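Local coordinates for protein RsfP (Uncultured bacterium, PDB 4GLJ) that probably cleaves methylthioadenosine with phosphate, as a methylthioadenosine phosphorylase of the phosphorylase superfamily, and binds the dye rhodamine B, at residues Gly23-Gln28 with His65-Arg70. Residues are numbered along the deposited sequence; the frame is centred on the assembly and turned at random.
Sequences GLYQMQ and HGQGHR. With RHB (N-[9-(2-carboxyphenyl)-6-(diethylamino)-3H-xanthen-3-ylidene]-N-ethylethanaminium), chain B; PO4 (phosphate ion), chain D.
Tyr25 and His69 meet rim to rim beside the bound rhodamine B, where two loops of the phosphorylase-superfamily fold converge: residues 23-28 follow strand 16-20, and residues 65-70 follow its parallel neighbour, strand 57-63. The two ring planes stand nearly perpendicular, at 83°, with centroids 5.8 Å apart, and neither ring lies over the face of the other. His69 has its CG anti to the backbone N (chi1 -154°), which turns the CD2 edge of the imidazole to the phenol end of Tyr25. The model places that hydroxyl too close to CD2 for its exact position to be trusted, while CE2 of Tyr25 lies 3.8 Å from CD2 of His69. At the other end of the tyrosine, the chain of Gln67, bent at chi2, brings its OE1 to 3.5 Å from Tyr25 CB.

The two imidazoles of the second loop overlap in an offset fashion, CE1 of His69 lying 3.4 Å above the plane of His65. His69 NE2 is hydrogen-bonded to Ser22 OG, and His65 ND1 to the backbone O of Leu71, which fixes how the two rings are turned.

Both loops also line the dye pocket. The ethyl carbon C25 of rhodamine B is modelled improbably close to Tyr25 CE1, and its exact place is doubtful. His69 NE2 lies 3.7 Å from the xanthene oxygen O1, and His65 CE1 touches the other diethylamino end. Replacing Tyr25 by alanine would probably leave the CD2 edge of His69 without its aromatic neighbour. At the NE2 edge of His65 sits a phosphate, also held by Ser22, Arg64, Ala98 and Thr199; His65 NE2 donates to its O4 at 2.8 Å in a bent bond (133°), with a weak second one to O1, and the phosphorus lies in the imidazole plane.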
loop_
_atom_site.group_PDB
_atom_site.type_symbol
_atom_site.label_atom_id
_atom_site.label_comp_id
_atom_site.label_asym_id
_atom_site.label_seq_id
_atom_site.Cartn_x
_atom_site.Cartn_y
_atom_site.Cartn_z
ATOM N N GLY A 23 -1.624 25.775 -6.263
ATOM C CA GLY A 23 -2.041 27.001 -6.916
ATOM C C GLY A 23 -2.921 27.882 -6.025
ATOM O O GLY A 23 -3.115 29.018 -6.348
ATOM N N LEU A 24 -3.482 27.347 -4.943
ATOM C CA LEU A 24 -4.251 28.125 -3.922
ATOM C C LEU A 24 -3.569 28.349 -2.547
ATOM O O LEU A 24 -3.767 27.564 -1.581
ATOM C CB LEU A 24 -5.599 27.464 -3.668
ATOM C CG LEU A 24 -6.661 27.552 -4.755
ATOM C CD1 LEU A 24 -6.478 26.357 -5.682
ATOM C CD2 LEU A 24 -8.004 27.525 -4.017
ATOM N N TYR A 25 -2.851 29.468 -2.440
ATOM C CA TYR A 25 -2.024 29.798 -1.263
ATOM C C TYR A 25 -2.715 30.868 -0.441
ATOM O O TYR A 25 -2.448 30.999 0.754
ATOM C CB TYR A 25 -0.567 30.160 -1.682
ATOM C CG TYR A 25 -0.065 29.033 -2.574
ATOM C CD1 TYR A 25 0.419 29.267 -3.872
ATOM C CD2 TYR A 25 -0.200 27.692 -2.131
ATOM C CE1 TYR A 25 0.815 28.189 -4.686
ATOM C CE2 TYR A 25 0.160 26.614 -2.925
ATOM C CZ TYR A 25 0.665 26.851 -4.189
ATOM O OH TYR A 25 1.021 25.751 -4.928
ATOM N N GLN A 26 -3.635 31.592 -1.073
ATOM C CA GLN A 26 -4.534 32.456 -0.330
ATOM C C GLN A 26 -5.946 32.621 -0.913
ATOM O O GLN A 26 -6.201 32.300 -2.083
ATOM C CB GLN A 26 -3.896 33.836 -0.077
ATOM C CG GLN A 26 -3.479 34.620 -1.300
ATOM C CD GLN A 26 -3.480 36.096 -0.993
ATOM O OE1 GLN A 26 -2.924 36.523 0.023
ATOM N NE2 GLN A 26 -4.137 36.883 -1.843
ATOM N N MET A 27 -6.849 33.101 -0.058
ATOM C CA MET A 27 -8.124 33.622 -0.484
ATOM C C MET A 27 -8.151 35.150 -0.375
ATOM O O MET A 27 -8.647 35.681 0.609
ATOM C CB MET A 27 -9.249 33.024 0.338
ATOM C CG MET A 27 -9.708 31.690 -0.184
ATOM S SD MET A 27 -11.287 31.163 0.521
ATOM C CE MET A 27 -10.966 30.987 2.286
ATOM N N GLN A 28 -7.629 35.820 -1.399
ATOM C CA GLN A 28 -7.654 37.298 -1.558
ATOM C C GLN A 28 -8.959 38.039 -1.160
ATOM O O GLN A 28 -8.901 39.088 -0.503
ATOM C CB GLN A 28 -7.294 37.652 -3.016
ATOM C CG GLN A 28 -7.368 39.128 -3.411
ATOM C CD GLN A 28 -6.114 39.899 -3.038
ATOM O OE1 GLN A 28 -5.514 39.661 -1.987
ATOM N NE2 GLN A 28 -5.707 40.826 -3.899
ATOM N N HIS A 65 -0.554 22.630 1.332
ATOM C CA HIS A 65 0.914 22.431 1.163
ATOM C C HIS A 65 1.767 23.371 1.933
ATOM O O HIS A 65 2.979 23.267 1.860
ATOM C CB HIS A 65 1.308 22.466 -0.299
ATOM C CG HIS A 65 0.741 21.312 -1.096
ATOM N ND1 HIS A 65 1.268 20.079 -1.053
ATOM C CD2 HIS A 65 -0.407 21.222 -1.881
ATOM C CE1 HIS A 65 0.555 19.236 -1.854
ATOM N NE2 HIS A 65 -0.489 19.926 -2.336
ATOM N N GLY A 66 1.135 24.224 2.752
ATOM C CA GLY A 66 1.789 25.287 3.518
ATOM C C GLY A 66 2.173 26.483 2.681
ATOM O O GLY A 66 2.105 26.449 1.444
ATOM N N GLN A 67 2.639 27.544 3.344
ATOM C CA GLN A 67 3.165 28.674 2.593
ATOM C C GLN A 67 4.390 28.300 1.754
ATOM O O GLN A 67 5.251 27.481 2.144
ATOM C CB GLN A 67 3.392 29.909 3.485
ATOM C CG GLN A 67 3.022 31.220 2.762
ATOM C CD GLN A 67 1.752 31.114 1.896
ATOM O OE1 GLN A 67 1.823 31.071 0.642
ATOM N NE2 GLN A 67 0.587 31.035 2.557
ATOM N N GLY A 68 4.378 28.806 0.539
ATOM C CA GLY A 68 5.456 28.553 -0.375
ATOM C C GLY A 68 5.392 27.188 -0.958
ATOM O O GLY A 68 6.364 26.737 -1.583
ATOM N N HIS A 69 4.244 26.502 -0.805
ATOM C CA HIS A 69 4.149 25.110 -1.239
ATOM C C HIS A 69 5.309 24.311 -0.685
ATOM O O HIS A 69 5.986 23.607 -1.413
ATOM C CB HIS A 69 4.107 24.989 -2.750
ATOM C CG HIS A 69 3.413 23.753 -3.256
ATOM N ND1 HIS A 69 3.899 22.498 -3.073
ATOM C CD2 HIS A 69 2.195 23.610 -3.913
ATOM C CE1 HIS A 69 3.042 21.596 -3.654
ATOM N NE2 HIS A 69 2.011 22.290 -4.171
ATOM N N ARG A 70 5.456 24.283 0.630
ATOM C CA ARG A 70 6.609 23.562 1.201
ATOM C C ARG A 70 6.500 22.063 1.421
ATOM O O ARG A 70 7.511 21.457 1.660
ATOM C CB ARG A 70 7.125 24.235 2.472
ATOM C CG ARG A 70 6.112 24.188 3.582
ATOM C CD ARG A 70 6.485 24.979 4.859
ATOM N NE ARG A 70 5.357 24.728 5.767
ATOM C CZ ARG A 70 5.348 23.770 6.696
ATOM N NH1 ARG A 70 6.447 23.061 6.891
ATOM N NH2 ARG A 70 4.259 23.532 7.446
HETATM O O2 RHB B . 6.326 23.262 -9.949
HETATM C C26 RHB B . 6.703 22.659 -10.973
HETATM C C19 RHB B . 5.970 21.455 -11.466
HETATM C C14 RHB B . 4.739 20.988 -11.007
HETATM C C15 RHB B . 4.205 19.856 -11.607
HETATM C C16 RHB B . 4.846 19.178 -12.625
HETATM C C17 RHB B . 6.063 19.635 -13.067
HETATM C C18 RHB B . 6.603 20.774 -12.486
HETATM C C9 RHB B . 3.874 21.559 -9.927
HETATM C C8 RHB B . 2.887 20.626 -9.304
HETATM C C13 RHB B . 2.786 19.297 -9.691
HETATM C C12 RHB B . 1.866 18.422 -9.108
HETATM C C11 RHB B . 1.047 18.861 -8.093
HETATM N N1 RHB B . 0.066 18.021 -7.518
HETATM C C35 RHB B . -0.496 17.320 -8.689
HETATM C C36 RHB B . -0.681 18.372 -9.770
HETATM C C22 RHB B . 0.417 17.087 -6.409
HETATM C C23 RHB B . 0.224 17.782 -5.052
HETATM C C10 RHB B . 1.137 20.200 -7.739
HETATM C C7 RHB B . 2.053 21.071 -8.317
HETATM O O1 RHB B . 2.114 22.377 -7.902
HETATM C C1 RHB B . 2.976 23.305 -8.423
HETATM C C2 RHB B . 3.874 22.973 -9.429
HETATM C C6 RHB B . 2.935 24.592 -7.909
HETATM C C5 RHB B . 3.784 25.574 -8.384
HETATM C C4 RHB B . 4.690 25.260 -9.388
HETATM C C3 RHB B . 4.733 23.964 -9.911
HETATM N N2 RHB B . 3.691 26.869 -7.843
HETATM C C24 RHB B . 4.101 26.914 -6.424
HETATM C C25 RHB B . 3.403 28.083 -5.757
HETATM C C33 RHB B . 4.459 27.831 -8.662
HETATM C C34 RHB B . 3.861 29.212 -8.477
HETATM O O3 RHB B . 7.675 23.055 -11.644
HETATM P P PO4 D . -3.416 19.270 -4.346
HETATM O O1 PO4 D . -2.118 19.024 -5.059
HETATM O O2 PO4 D . -4.030 20.392 -5.149
HETATM O O3 PO4 D . -4.151 17.984 -4.427
HETATM O O4 PO4 D . -3.234 19.715 -2.899
#